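Local structure of N-terminal acetyltransferase-like protein (Chaetomium thermophilum, 5NNP) at residues A[227-232]-A[242-247]; A[443-448]-A[465-470]; A[688-693]-A[733-738]. The protein probably serves as the tetratricopeptide-repeat auxiliary subunit of a NatA-type N-terminal acetyltransferase, a helical scaffold that carries partner chains. One frame throughout, in Å; residues are numbered along the deposited sequence.

Interaction 1 (A[227-232]-A[242-247])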
loop_
_atom_site.group_PDB
_atom_site.type_symbol
_atom_site.label_atom_id
_atom_site.label_comp_id
_atom_site.label_asym_id
_atom_site.label_seq_id
_atom_site.Cartn_x
_atom_site.Cartn_y
_atom_site.Cartn_z
ATOM N N LEU A 227 -16.021 -5.806 -15.775
ATOM C CA LEU A 227 -16.743 -7.028 -15.424
ATOM C C LEU A 227 -17.354 -7.681 -16.671
ATOM O O LEU A 227 -17.258 -8.900 -16.860
ATOM C CB LEU A 227 -17.829 -6.739 -14.381
ATOM C CG LEU A 227 -17.335 -6.343 -12.988
ATOM C CD1 LEU A 227 -18.495 -5.913 -12.119
ATOM C CD2 LEU A 227 -16.610 -7.487 -12.330
ATOM N N ARG A 228 -17.964 -6.874 -17.535
ATOM C CA ARG A 228 -18.559 -7.425 -18.747
ATOM C C ARG A 228 -17.506 -8.155 -19.599
ATOM O O ARG A 228 -17.740 -9.274 -20.056
ATOM C CB ARG A 228 -19.259 -6.328 -19.563
ATOM C CG ARG A 228 -19.790 -6.794 -20.921
ATOM C CD ARG A 228 -21.030 -6.017 -21.382
ATOM N NE ARG A 228 -20.807 -4.580 -21.420
ATOM C CZ ARG A 228 -21.605 -3.683 -20.849
ATOM N NH1 ARG A 228 -22.693 -4.078 -20.213
ATOM N NH2 ARG A 228 -21.307 -2.388 -20.918
ATOM N N ALA A 229 -16.341 -7.544 -19.795
ATOM C CA ALA A 229 -15.327 -8.158 -20.650
ATOM C C ALA A 229 -14.768 -9.415 -20.010
ATOM O O ALA A 229 -14.624 -10.447 -20.665
ATOM C CB ALA A 229 -14.197 -7.175 -20.954
ATOM N N SER A 230 -14.461 -9.318 -18.725
ATOM C CA SER A 230 -13.949 -10.444 -17.968
ATOM C C SER A 230 -14.868 -11.669 -18.051
ATOM O O SER A 230 -14.401 -12.786 -18.287
ATOM C CB SER A 230 -13.738 -10.040 -16.512
ATOM O OG SER A 230 -13.235 -11.125 -15.764
ATOM N N TYR A 231 -16.168 -11.463 -17.872
ATOM C CA TYR A 231 -17.124 -12.571 -17.870
ATOM C C TYR A 231 -17.286 -13.173 -19.253
ATOM O O TYR A 231 -17.309 -14.400 -19.417
ATOM C CB TYR A 231 -18.492 -12.112 -17.380
ATOM C CG TYR A 231 -18.557 -11.646 -15.951
ATOM C CD1 TYR A 231 -17.660 -12.112 -15.004
ATOM C CD2 TYR A 231 -19.539 -10.749 -15.544
ATOM C CE1 TYR A 231 -17.737 -11.695 -13.692
ATOM C CE2 TYR A 231 -19.622 -10.325 -14.235
ATOM C CZ TYR A 231 -18.721 -10.802 -13.311
ATOM O OH TYR A 231 -18.808 -10.376 -12.005
ATOM N N LEU A 232 -17.448 -12.307 -20.250
ATOM C CA LEU A 232 -17.585 -12.783 -21.619
ATOM C C LEU A 232 -16.379 -13.627 -22.012
ATOM O O LEU A 232 -16.534 -14.679 -22.633
ATOM C CB LEU A 232 -17.746 -11.621 -22.596
ATOM C CG LEU A 232 -19.078 -10.876 -22.603
ATOM C CD1 LEU A 232 -19.022 -9.703 -23.570
ATOM C CD2 LEU A 232 -20.237 -11.803 -22.957
ATOM N N ALA A 242 -14.586 -9.429 -27.670
ATOM C CA ALA A 242 -13.839 -8.565 -28.568
ATOM C C ALA A 242 -14.426 -7.171 -28.536
ATOM O O ALA A 242 -13.712 -6.193 -28.325
ATOM C CB ALA A 242 -13.853 -9.116 -29.980
ATOM N N LYS A 243 -15.737 -7.082 -28.717
ATOM C CA LYS A 243 -16.401 -5.786 -28.698
ATOM C C LYS A 243 -16.219 -5.079 -27.356
ATOM O O LYS A 243 -16.121 -3.849 -27.294
ATOM C CB LYS A 243 -17.890 -5.935 -29.017
ATOM C CG LYS A 243 -18.621 -4.601 -29.080
ATOM C CD LYS A 243 -20.021 -4.725 -29.649
ATOM C CE LYS A 243 -20.604 -3.347 -29.940
ATOM N NZ LYS A 243 -21.971 -3.439 -30.528
ATOM N N ALA A 244 -16.152 -5.865 -26.287
ATOM C CA ALA A 244 -16.050 -5.321 -24.938
ATOM C C ALA A 244 -14.677 -4.737 -24.657
ATOM O O ALA A 244 -14.558 -3.689 -24.023
ATOM C CB ALA A 244 -16.382 -6.395 -23.912
ATOM N N TYR A 245 -13.640 -5.421 -25.124
ATOM C CA TYR A 245 -12.276 -4.948 -24.936
ATOM C C TYR A 245 -12.000 -3.722 -25.806
ATOM O O TYR A 245 -11.223 -2.835 -25.418
ATOM C CB TYR A 245 -11.273 -6.064 -25.226
ATOM C CG TYR A 245 -11.124 -7.018 -24.068
ATOM C CD1 TYR A 245 -10.602 -6.582 -22.847
ATOM C CD2 TYR A 245 -11.529 -8.344 -24.173
ATOM C CE1 TYR A 245 -10.472 -7.451 -21.759
ATOM C CE2 TYR A 245 -11.403 -9.220 -23.094
ATOM C CZ TYR A 245 -10.873 -8.764 -21.892
ATOM O OH TYR A 245 -10.730 -9.623 -20.832
ATOM N N ARG A 246 -12.660 -3.655 -26.960
ATOM C CA ARG A 246 -12.577 -2.465 -27.790
ATOM C C ARG A 246 -13.159 -1.254 -27.062
ATOM O O ARG A 246 -12.583 -0.164 -27.104
ATOM C CB ARG A 246 -13.288 -2.677 -29.123
ATOM C CG ARG A 246 -12.503 -3.528 -30.082
ATOM C CD ARG A 246 -13.080 -3.484 -31.475
ATOM N NE ARG A 246 -12.024 -3.729 -32.456
ATOM C CZ ARG A 246 -11.748 -4.916 -32.980
ATOM N NH1 ARG A 246 -12.471 -5.977 -32.635
ATOM N NH2 ARG A 246 -10.759 -5.037 -33.854
ATOM N N ALA A 247 -14.294 -1.449 -26.393
ATOM C CA ALA A 247 -14.904 -0.390 -25.583
ATOM C C ALA A 247 -13.947 0.145 -24.514
ATOM O O ALA A 247 -13.847 1.361 -24.306
ATOM C CB ALA A 247 -16.175 -0.891 -24.936
#
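Ala229 and Ala244 meet methyl to methyl where two consecutive helices, 221-234 and 238-251, pair as an antiparallel hairpin of the kind from which TPR-like superhelices are built. The two CB atoms are 3.8 Å apart, and their CA atoms are only 5.2 Å from each other. With nothing larger than a methyl on either side at this point, the axes of the short segments can approach to 8.7 Å, running at 152° to one another.

The tight part continues through Tyr245. Its CG lies anti to its own carbonyl carbon (chi1 -80°), which swings the ring out from helix 238-251 and across Ala229. The methyl then sits over one face, 3.9 Å from the ring centroid and 14° off the normal, in a CH-pi contact displaced slightly toward the rim. Ala229 CB thus touches both a methyl and an aromatic face, met from two directions roughly at right angles. Leu262 of helix 256-265 also packs against Tyr245.

Away from this centre the fit is looser. Leu232 reaches Ala244 CB with CD1 at 4.2 Å and also touches Leu208 of the preceding helix 204-214. The exposed Lys243 leads its amine away from this contact, to pair with an acidic side chain of another protein chain.

No hydrogen bond joins the segments. Even the phenol of Tyr245, lying beside the backbone of the first helix, leaves its OH 4.0 Å from Ala229 O.

Interaction 2 (A[443-448]-A[465-470]). With PO4 (phosphate ion), chain U.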
loop_
_atom_site.group_PDB
_atom_site.type_symbol
_atom_site.label_atom_id
_atom_site.label_comp_id
_atom_site.label_asym_id
_atom_site.label_seq_id
_atom_site.Cartn_x
_atom_site.Cartn_y
_atom_site.Cartn_z
ATOM N N TYR A 443 12.523 15.394 -6.126
ATOM C CA TYR A 443 13.064 14.121 -6.577
ATOM C C TYR A 443 14.569 14.134 -6.585
ATOM O O TYR A 443 15.187 13.212 -6.087
ATOM C CB TYR A 443 12.572 13.757 -7.976
ATOM C CG TYR A 443 13.123 12.422 -8.438
ATOM C CD1 TYR A 443 14.405 12.330 -8.976
ATOM C CD2 TYR A 443 12.379 11.256 -8.300
ATOM C CE1 TYR A 443 14.926 11.126 -9.375
ATOM C CE2 TYR A 443 12.888 10.051 -8.697
ATOM C CZ TYR A 443 14.165 9.988 -9.245
ATOM O OH TYR A 443 14.679 8.779 -9.656
ATOM N N ILE A 444 15.165 15.171 -7.167
ATOM C CA ILE A 444 16.612 15.244 -7.204
ATOM C C ILE A 444 17.148 15.513 -5.789
ATOM O O ILE A 444 18.220 15.047 -5.430
ATOM C CB ILE A 444 17.124 16.315 -8.227
ATOM C CG1 ILE A 444 18.622 16.120 -8.490
ATOM C CG2 ILE A 444 16.815 17.755 -7.787
ATOM C CD1 ILE A 444 18.973 14.681 -8.915
ATOM N N ASN A 445 16.387 16.223 -4.964
ATOM C CA ASN A 445 16.818 16.413 -3.587
ATOM C C ASN A 445 16.894 15.070 -2.862
ATOM O O ASN A 445 17.857 14.800 -2.139
ATOM C CB ASN A 445 15.886 17.370 -2.845
ATOM C CG ASN A 445 16.299 17.586 -1.390
ATOM O OD1 ASN A 445 15.962 16.789 -0.520
ATOM N ND2 ASN A 445 17.020 18.676 -1.124
ATOM N N SER A 446 15.889 14.221 -3.080
ATOM C CA SER A 446 15.845 12.896 -2.457
ATOM C C SER A 446 16.994 11.994 -2.917
ATOM O O SER A 446 17.544 11.229 -2.130
ATOM C CB SER A 446 14.504 12.214 -2.746
ATOM O OG SER A 446 13.421 12.980 -2.244
ATOM N N LYS A 447 17.340 12.077 -4.192
ATOM C CA LYS A 447 18.463 11.329 -4.739
ATOM C C LYS A 447 19.792 11.711 -4.084
ATOM O O LYS A 447 20.622 10.856 -3.750
ATOM C CB LYS A 447 18.546 11.564 -6.238
ATOM C CG LYS A 447 17.909 10.489 -7.044
ATOM C CD LYS A 447 18.776 9.261 -7.035
ATOM C CE LYS A 447 18.068 8.114 -7.726
ATOM N NZ LYS A 447 16.978 7.545 -6.879
ATOM N N ALA A 448 19.989 13.009 -3.902
ATOM C CA ALA A 448 21.241 13.492 -3.342
ATOM C C ALA A 448 21.378 12.997 -1.906
ATOM O O ALA A 448 22.407 12.435 -1.527
ATOM C CB ALA A 448 21.318 15.029 -3.416
ATOM N N MET A 465 17.686 16.951 3.161
ATOM C CA MET A 465 16.256 16.726 3.245
ATOM C C MET A 465 15.588 17.916 3.935
ATOM O O MET A 465 14.436 18.239 3.642
ATOM C CB MET A 465 15.955 15.425 3.981
ATOM C CG MET A 465 16.505 14.186 3.303
ATOM S SD MET A 465 15.556 13.543 1.902
ATOM C CE MET A 465 14.075 12.955 2.728
ATOM N N GLY A 466 16.325 18.563 4.836
ATOM C CA GLY A 466 15.849 19.749 5.523
ATOM C C GLY A 466 15.436 20.860 4.569
ATOM O O GLY A 466 14.639 21.730 4.928
ATOM N N LEU A 467 15.958 20.831 3.342
ATOM C CA LEU A 467 15.550 21.813 2.348
ATOM C C LEU A 467 14.064 21.667 1.945
ATOM O O LEU A 467 13.471 22.606 1.413
ATOM C CB LEU A 467 16.443 21.721 1.114
ATOM C CG LEU A 467 17.776 22.502 1.084
ATOM C CD1 LEU A 467 18.269 22.891 2.473
ATOM C CD2 LEU A 467 18.837 21.708 0.335
ATOM N N PHE A 468 13.458 20.509 2.212
ATOM C CA PHE A 468 12.058 20.281 1.831
ATOM C C PHE A 468 11.101 19.898 2.964
ATOM O O PHE A 468 9.902 19.832 2.732
ATOM C CB PHE A 468 11.984 19.221 0.734
ATOM C CG PHE A 468 12.328 19.751 -0.629
ATOM C CD1 PHE A 468 13.648 19.961 -0.988
ATOM C CD2 PHE A 468 11.328 20.056 -1.545
ATOM C CE1 PHE A 468 13.976 20.460 -2.249
ATOM C CE2 PHE A 468 11.634 20.555 -2.794
ATOM C CZ PHE A 468 12.963 20.767 -3.151
ATOM N N THR A 469 11.613 19.677 4.176
ATOM C CA THR A 469 10.771 19.377 5.345
ATOM C C THR A 469 10.250 20.662 5.970
ATOM O O THR A 469 10.925 21.683 5.903
ATOM C CB THR A 469 11.538 18.572 6.417
ATOM O OG1 THR A 469 12.657 19.338 6.883
ATOM C CG2 THR A 469 12.004 17.236 5.867
ATOM N N ARG A 470 9.064 20.617 6.577
ATOM C CA ARG A 470 8.451 21.837 7.114
ATOM C C ARG A 470 9.379 22.495 8.127
ATOM O O ARG A 470 9.946 21.820 8.982
ATOM C CB ARG A 470 7.071 21.545 7.721
ATOM C CG ARG A 470 6.038 21.209 6.648
ATOM C CD ARG A 470 4.599 21.079 7.171
ATOM N NE ARG A 470 4.361 19.831 7.902
ATOM C CZ ARG A 470 4.245 18.623 7.346
ATOM N NH1 ARG A 470 4.362 18.461 6.035
ATOM N NH2 ARG A 470 4.024 17.564 8.115
HETATM P P PO4 U . 19.651 4.930 -7.999
HETATM O O1 PO4 U . 20.994 5.610 -8.078
HETATM O O2 PO4 U . 19.871 3.435 -8.060
HETATM O O3 PO4 U . 18.956 5.273 -6.698
HETATM O O4 PO4 U . 18.797 5.397 -9.155
#
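Asn445 pushes its whole side chain against Phe468, where the loop after helix 458-465 folds back onto helix 442-454, its partner in a TPR-like helical hairpin. At the root of the side chain, CB lies 3.7 Å from Phe468 CE1. With CG anti to the backbone N (chi1 180°), the amide extends straight at the loop, and CG comes to 3.6 Å from Phe468 CD1. The amide and ring planes are 54° apart. Beyond CG the two branches part company. OD1 heads for Met465, 3.8 Å from its CA and 4.1 Å from its SD. ND2 lies against Phe468 CD1 (3.6 Å) and donates a hydrogen bond to Thr464 O, tying helix 442-454 to the end of helix 458-465. Replacing Asn445 by an alanine removes the amide, which is likely to leave Thr464 O without this donor and a gap beside the Phe468 ring.

Elsewhere on helix 442-454, Lys447 makes a weak hydrogen bond to a phosphate ion, probably from the crystallisation liquor, also held by Lys450 and Arg416. Around the contact, Arg435 of helix 424-436 touches Asn445, while Met465 packs on Leu481 of helix 476-483 and on Trp488 and Phe489 of helix 487-499.

Interaction 3 (A[688-693]-A[733-738])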
loop_
_atom_site.group_PDB
_atom_site.type_symbol
_atom_site.label_atom_id
_atom_site.label_comp_id
_atom_site.label_asym_id
_atom_site.label_seq_id
_atom_site.Cartn_x
_atom_site.Cartn_y
_atom_site.Cartn_z
ATOM N N LYS A 688 16.094 -23.528 19.978
ATOM C CA LYS A 688 14.821 -24.061 19.518
ATOM C C LYS A 688 15.017 -24.746 18.174
ATOM O O LYS A 688 14.703 -24.193 17.127
ATOM C CB LYS A 688 13.769 -22.953 19.421
ATOM C CG LYS A 688 13.423 -22.303 20.760
ATOM C CD LYS A 688 12.846 -23.323 21.757
ATOM C CE LYS A 688 12.662 -22.735 23.164
ATOM N NZ LYS A 688 11.715 -21.579 23.217
ATOM N N TYR A 689 15.525 -25.971 18.227
ATOM C CA TYR A 689 15.975 -26.686 17.040
ATOM C C TYR A 689 14.845 -27.141 16.113
ATOM O O TYR A 689 15.092 -27.445 14.947
ATOM C CB TYR A 689 16.817 -27.890 17.466
ATOM C CG TYR A 689 17.962 -27.521 18.385
ATOM C CD1 TYR A 689 18.937 -26.611 17.976
ATOM C CD2 TYR A 689 18.071 -28.074 19.656
ATOM C CE1 TYR A 689 19.983 -26.259 18.802
ATOM C CE2 TYR A 689 19.114 -27.731 20.486
ATOM C CZ TYR A 689 20.068 -26.822 20.051
ATOM O OH TYR A 689 21.116 -26.469 20.868
ATOM N N LEU A 690 13.616 -27.192 16.615
ATOM C CA LEU A 690 12.490 -27.589 15.777
ATOM C C LEU A 690 12.082 -26.457 14.818
ATOM O O LEU A 690 11.782 -26.695 13.646
ATOM C CB LEU A 690 11.301 -28.007 16.638
ATOM C CG LEU A 690 10.204 -28.723 15.852
ATOM C CD1 LEU A 690 10.792 -29.879 15.062
ATOM C CD2 LEU A 690 9.087 -29.210 16.761
ATOM N N LEU A 691 12.077 -25.226 15.319
ATOM C CA LEU A 691 11.779 -24.072 14.486
ATOM C C LEU A 691 12.914 -23.820 13.504
ATOM O O LEU A 691 12.689 -23.450 12.355
ATOM C CB LEU A 691 11.531 -22.831 15.350
ATOM C CG LEU A 691 10.336 -22.952 16.300
ATOM C CD1 LEU A 691 10.062 -21.634 17.013
ATOM C CD2 LEU A 691 9.118 -23.421 15.531
ATOM N N ALA A 692 14.140 -24.022 13.972
ATOM C CA ALA A 692 15.314 -23.949 13.112
ATOM C C ALA A 692 15.141 -24.837 11.880
ATOM O O ALA A 692 15.360 -24.395 10.754
ATOM C CB ALA A 692 16.572 -24.348 13.892
ATOM N N LEU A 693 14.736 -26.085 12.104
ATOM C CA LEU A 693 14.515 -27.029 11.020
ATOM C C LEU A 693 13.419 -26.548 10.079
ATOM O O LEU A 693 13.488 -26.743 8.862
ATOM C CB LEU A 693 14.153 -28.397 11.577
ATOM C CG LEU A 693 13.923 -29.481 10.532
ATOM C CD1 LEU A 693 15.142 -29.610 9.635
ATOM C CD2 LEU A 693 13.615 -30.799 11.217
ATOM N N GLU A 733 12.712 -37.666 17.825
ATOM C CA GLU A 733 12.184 -38.470 16.729
ATOM C C GLU A 733 11.843 -37.629 15.503
ATOM O O GLU A 733 12.253 -37.956 14.386
ATOM C CB GLU A 733 10.945 -39.247 17.183
ATOM C CG GLU A 733 10.276 -40.019 16.060
ATOM C CD GLU A 733 9.246 -41.004 16.565
ATOM O OE1 GLU A 733 9.408 -41.512 17.699
ATOM O OE2 GLU A 733 8.274 -41.268 15.827
ATOM N N VAL A 734 11.096 -36.550 15.721
ATOM C CA VAL A 734 10.633 -35.704 14.636
ATOM C C VAL A 734 11.806 -35.025 13.954
ATOM O O VAL A 734 11.836 -34.881 12.730
ATOM C CB VAL A 734 9.648 -34.629 15.134
ATOM C CG1 VAL A 734 9.359 -33.614 14.032
ATOM C CG2 VAL A 734 8.370 -35.262 15.644
ATOM N N ILE A 735 12.768 -34.599 14.765
ATOM C CA ILE A 735 13.971 -33.931 14.276
ATOM C C ILE A 735 14.736 -34.816 13.288
ATOM O O ILE A 735 14.932 -34.444 12.128
ATOM C CB ILE A 735 14.908 -33.545 15.443
ATOM C CG1 ILE A 735 14.327 -32.371 16.237
ATOM C CG2 ILE A 735 16.294 -33.203 14.925
ATOM C CD1 ILE A 735 14.379 -31.086 15.529
ATOM N N GLN A 736 15.154 -35.989 13.755
ATOM C CA GLN A 736 15.954 -36.897 12.944
ATOM C C GLN A 736 15.202 -37.383 11.711
ATOM O O GLN A 736 15.803 -37.595 10.656
ATOM C CB GLN A 736 16.417 -38.091 13.786
ATOM C CG GLN A 736 17.541 -37.753 14.768
ATOM C CD GLN A 736 18.045 -38.968 15.550
ATOM O OE1 GLN A 736 17.318 -39.943 15.736
ATOM N NE2 GLN A 736 19.293 -38.905 16.011
ATOM N N ALA A 737 13.889 -37.548 11.840
ATOM C CA ALA A 737 13.071 -38.045 10.739
ATOM C C ALA A 737 12.968 -37.027 9.594
ATOM O O ALA A 737 13.183 -37.370 8.433
ATOM C CB ALA A 737 11.679 -38.427 11.242
ATOM N N GLU A 738 12.642 -35.780 9.925
ATOM C CA GLU A 738 12.416 -34.754 8.913
ATOM C C GLU A 738 13.708 -34.082 8.478
ATOM O O GLU A 738 13.707 -33.238 7.586
ATOM C CB GLU A 738 11.438 -33.703 9.435
ATOM C CG GLU A 738 10.043 -34.241 9.667
ATOM C CD GLU A 738 9.319 -34.580 8.376
ATOM O OE1 GLU A 738 8.515 -35.539 8.384
ATOM O OE2 GLU A 738 9.549 -33.887 7.360
#
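Glu738 OE2 is gripped twice, by a salt bridge from Lys697 NZ and a hydrogen bond from Gln45 NE2 of a neighbouring subunit, while the CB of the same residue rests on Leu693. A bend at chi2 (-70°) turns the carboxylate away from Leu693 toward Lys697 and Gln45, and only the aliphatic root faces the other helix. Leu693 CD2 is 4.0 Å from Glu738 CB, the two side chains set roughly perpendicular.

No hydrogen bond crosses between the segments; side-chain methyls carry the contact. Ile735 supplies the central piece: its CD1 lies against helix 689-702 and finds Leu690 CD1 at 3.8 Å and the carbonyl oxygen of Tyr689, Tyr689 O, also at 3.8 Å. That oxygen is already the acceptor for Leu693 N in the helix, and the methyl merely lies against it. Leu693 CD2, one turn farther along the helix, is 4.4 Å from Ile735 CD1. Leu690, its CG anti to the backbone N (chi1 -167°), brings CD1 across to the second helix, where besides Ile735 it meets Val734 CG1 at 4.1 Å.

The segments run nearly parallel, 23° apart, with their axes 10.5 Å from each other at closest approach. This wider spacing suits branched side chains that mesh between the helices. Near-parallel packing of alternate helices, with an intervening one wedged behind them, is characteristic of TPR-like superhelices.

The intervening helix here is 707-723: Ile719 touches Tyr689, Leu716 touches Leu693, and Val720 touches Ile735. A neighbouring subunit lies against Leu690 and Val734 through Leu18 and Ile37, while helix 673-685 backs Ala692 through Phe680, Tyr683 and Ile684.

How the interactions relate
Three separate places along one all-helical solenoid are involved, in series along the chain and none touching another. The centres of interactions 1 and 2 are about 45 Å apart, those of 2 and 3 about 50 Å, and those of 1 and 3 about 53 Å; even the nearest atoms of interactions 1 and 2 stay about 32 Å from each other. They sample different joints of the fold: an antiparallel hairpin, a loop returning onto a helix, and a near-parallel pair of alternate helices. Interaction 2 has a ligand nearby, with the Phe468 side chain about 9 Å from bound carboxymethyl coenzyme A. Each of the three also borders another protein chain, consistent with a scaffold role.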